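Local structure of thiosulfate sulfurtransferase YnjE (Escherichia coli, 2WLR) at residues A90-L95 against T101-L106. The protein catalyses the transfer of sulfur from thiosulfate to cyanide, giving thiocyanate and sulfite, and works as a monomeric periplasmic enzyme built from rhodanese domains. Residues are numbered along the deposited sequence; the frame is centred on the assembly and turned at random.
Sequences AVKTRL and THISIL
Ile-103 reaches from its strand into the flank of the helix and meets Leu-95 and Lys-92 with two different methyls. CD1, at the end of the longer branch, lies against the root of the leucine, 3.7 Å from Leu-95 CB, and also comes within 3.9 Å of the backbone oxygen Lys-92 O, one turn earlier. The shorter branch serves the lysine: CG2 of Ile-103 sits 4.1 Å from CG of Lys-92, a looser touch in which the two side chains run at a slant to each other. With CG1 opposite the carbonyl carbon (chi1 -56°) and the chain extended beyond it, the isoleucine sends CD1 to the helix. No hydrogen bond joins the two segments; the contact is van der Waals packing, and the backbones come nearest at Lys-92 and Ile-103, whose CA atoms are 6.9 Å apart. It belongs to a beta-alpha-beta unit of the first rhodanese repeat: strand 79-82 leads into helix 85-97, and the chain then returns as strand 103-105, parallel to 79-82 and outermost in the sheet. Leu-95 continues inward onto Ile-23 of strand 21-24 and Ile-68 of helix 61-70, while Ile-103 also touches Val-79 on the adjoining strand. Of the lysine side chain, CG makes the touch to Ile-103; farther out it bends at chi3 (74°) and turns off from the strand, carrying NZ to a hydrogen bond with Ala-4 O near the N-terminus.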
ATOM      1  N   ALA A  90     -22.528   7.912  12.423  1.00 11.41           N
ATOM      2  CA  ALA A  90     -21.331   8.668  12.809  1.00 11.73           C
ATOM      3  C   ALA A  90     -20.838   9.530  11.653  1.00 11.36           C
ATOM      4  O   ALA A  90     -20.517  10.718  11.793  1.00 11.37           O
ATOM      5  CB  ALA A  90     -20.228   7.722  13.244  1.00 12.79           C
ATOM      6  N   VAL A  91     -20.737   8.922  10.479  1.00 10.49           N
ATOM      7  CA  VAL A  91     -20.324   9.641   9.277  1.00 10.29           C
ATOM      8  C   VAL A  91     -21.347  10.724   8.899  1.00 10.76           C
ATOM      9  O   VAL A  91     -20.966  11.839   8.564  1.00 10.55           O
ATOM     10  CB  VAL A  91     -20.054   8.652   8.102  1.00  9.64           C
ATOM     11  CG1 VAL A  91     -19.843   9.396   6.801  1.00  9.92           C
ATOM     12  CG2 VAL A  91     -18.861   7.768   8.466  1.00 10.38           C
ATOM     13  N   LYS A  92     -22.639  10.389   8.963  1.00 11.59           N
ATOM     14  CA  LYS A  92     -23.696  11.366   8.657  1.00 11.74           C
ATOM     15  C   LYS A  92     -23.488  12.628   9.503  1.00 11.95           C
ATOM     16  O   LYS A  92     -23.535  13.739   8.996  1.00 13.14           O
ATOM     17  CB  LYS A  92     -25.076  10.785   8.928  1.00 13.23           C
ATOM     18  CG  LYS A  92     -26.215  11.790   8.786  1.00 14.57           C
ATOM     19  CD  LYS A  92     -27.421  11.434   9.656  1.00 18.15           C
ATOM     20  CE  LYS A  92     -27.139  11.738  11.137  1.00 21.06           C
ATOM     21  NZ  LYS A  92     -28.310  11.456  12.017  1.00 23.70           N
ATOM     22  N   THR A  93     -23.199  12.432  10.773  1.00 12.94           N
ATOM     23  CA  THR A  93     -23.126  13.551  11.714  1.00 13.81           C
ATOM     24  C   THR A  93     -21.939  14.445  11.382  1.00 13.82           C
ATOM     25  O   THR A  93     -22.086  15.672  11.320  1.00 14.04           O
ATOM     26  CB  THR A  93     -23.088  13.015  13.137  1.00 14.70           C
ATOM     27  OG1 THR A  93     -24.313  12.314  13.390  1.00 17.76           O
ATOM     28  CG2 THR A  93     -22.948  14.139  14.161  1.00 17.19           C
ATOM     29  N   ARG A  94     -20.773  13.862  11.109  1.00 12.19           N
ATOM     30  CA  ARG A  94     -19.606  14.626  10.701  1.00 12.16           C
ATOM     31  C   ARG A  94     -19.826  15.340   9.367  1.00 11.30           C
ATOM     32  O   ARG A  94     -19.406  16.494   9.193  1.00 12.87           O
ATOM     33  CB  ARG A  94     -18.322  13.776  10.658  1.00 11.66           C
ATOM     34  CG  ARG A  94     -17.705  13.478  12.034  1.00 13.73           C
ATOM     35  CD  ARG A  94     -17.119  14.700  12.735  1.00 12.40           C
ATOM     36  NE  ARG A  94     -16.010  15.287  12.018  1.00 11.95           N
ATOM     37  CZ  ARG A  94     -14.744  14.893  12.066  1.00  9.98           C
ATOM     38  NH1 ARG A  94     -14.369  13.846  12.783  1.00 11.85           N
ATOM     39  NH2 ARG A  94     -13.843  15.565  11.366  1.00 12.52           N
ATOM     40  N   LEU A  95     -20.483  14.670   8.419  1.00 10.96           N
ATOM     41  CA  LEU A  95     -20.686  15.313   7.121  1.00 11.02           C
ATOM     42  C   LEU A  95     -21.678  16.464   7.221  1.00 11.12           C
ATOM     43  O   LEU A  95     -21.543  17.458   6.507  1.00 11.97           O
ATOM     44  CB  LEU A  95     -21.123  14.288   6.065  1.00 10.35           C
ATOM     45  CG  LEU A  95     -20.046  13.287   5.680  1.00 10.74           C
ATOM     46  CD1 LEU A  95     -20.680  12.314   4.717  1.00 11.49           C
ATOM     47  CD2 LEU A  95     -18.822  13.889   5.059  1.00 11.91           C
ATOM     48  N   THR A 101     -25.479  19.069   2.496  1.00 18.70           N
ATOM     49  CA  THR A 101     -26.917  19.307   2.743  1.00 19.01           C
ATOM     50  C   THR A 101     -27.871  18.208   2.280  1.00 18.91           C
ATOM     51  O   THR A 101     -29.065  18.271   2.562  1.00 19.26           O
ATOM     52  CB  THR A 101     -27.362  20.652   2.113  1.00 18.83           C
ATOM     53  OG1 THR A 101     -27.240  20.576   0.704  1.00 20.82           O
ATOM     54  CG2 THR A 101     -26.481  21.803   2.615  1.00 19.66           C
ATOM     55  N   HIS A 102     -27.362  17.182   1.605  1.00 18.07           N
ATOM     56  CA  HIS A 102     -28.241  16.155   1.059  1.00 18.46           C
ATOM     57  C   HIS A 102     -27.633  14.778   1.315  1.00 17.28           C
ATOM     58  O   HIS A 102     -26.967  14.249   0.432  1.00 18.59           O
ATOM     59  CB  HIS A 102     -28.409  16.385  -0.443  1.00 19.15           C
ATOM     60  CG  HIS A 102     -29.505  15.577  -1.055  1.00 22.56           C
ATOM     61  ND1 HIS A 102     -29.902  14.356  -0.551  1.00 26.01           N
ATOM     62  CD2 HIS A 102     -30.261  15.794  -2.158  1.00 24.62           C
ATOM     63  CE1 HIS A 102     -30.878  13.869  -1.297  1.00 25.29           C
ATOM     64  NE2 HIS A 102     -31.116  14.720  -2.278  1.00 26.70           N
ATOM     65  N   ILE A 103     -27.856  14.246   2.514  1.00 16.05           N
ATOM     66  CA  ILE A 103     -27.239  12.996   2.983  1.00 16.52           C
ATOM     67  C   ILE A 103     -28.317  11.967   3.219  1.00 16.87           C
ATOM     68  O   ILE A 103     -29.181  12.136   4.077  1.00 17.76           O
ATOM     69  CB  ILE A 103     -26.454  13.204   4.286  1.00 16.25           C
ATOM     70  CG1 ILE A 103     -25.398  14.296   4.116  1.00 17.66           C
ATOM     71  CG2 ILE A 103     -25.755  11.885   4.753  1.00 14.89           C
ATOM     72  CD1 ILE A 103     -24.717  14.675   5.399  1.00 19.46           C
ATOM     73  N   SER A 104     -28.278  10.896   2.426  1.00 16.87           N
ATOM     74  CA  SER A 104     -29.257   9.803   2.473  1.00 16.97           C
ATOM     75  C   SER A 104     -28.564   8.473   2.770  1.00 16.52           C
ATOM     76  O   SER A 104     -27.333   8.417   2.836  1.00 15.09           O
ATOM     77  CB  SER A 104     -29.916   9.659   1.107  1.00 17.47           C
ATOM     78  OG  SER A 104     -30.599  10.839   0.727  1.00 19.57           O
ATOM     79  N   ILE A 105     -29.357   7.429   2.948  1.00 16.07           N
ATOM     80  CA  ILE A 105     -28.853   6.055   2.941  1.00 16.12           C
ATOM     81  C   ILE A 105     -28.973   5.491   1.521  1.00 14.89           C
ATOM     82  O   ILE A 105     -29.908   5.835   0.773  1.00 14.41           O
ATOM     83  CB  ILE A 105     -29.629   5.190   3.934  1.00 16.86           C
ATOM     84  CG1 ILE A 105     -28.925   3.876   4.183  1.00 20.28           C
ATOM     85  CG2 ILE A 105     -31.041   4.913   3.434  1.00 21.22           C
ATOM     86  CD1 ILE A 105     -29.321   3.255   5.483  1.00 25.53           C
ATOM     87  N   LEU A 106     -28.000   4.675   1.121  1.00 12.74           N
ATOM     88  CA  LEU A 106     -28.061   3.968  -0.151  1.00 12.01           C
ATOM     89  C   LEU A 106     -28.858   2.703   0.124  1.00 12.68           C
ATOM     90  O   LEU A 106     -28.351   1.774   0.772  1.00 12.98           O
ATOM     91  CB  LEU A 106     -26.662   3.684  -0.709  1.00 11.57           C
ATOM     92  CG  LEU A 106     -26.626   2.995  -2.074  1.00 13.04           C
ATOM     93  CD1 LEU A 106     -27.238   3.826  -3.141  1.00 15.36           C
ATOM     94  CD2 LEU A 106     -25.164   2.671  -2.433  1.00 13.71           C
TER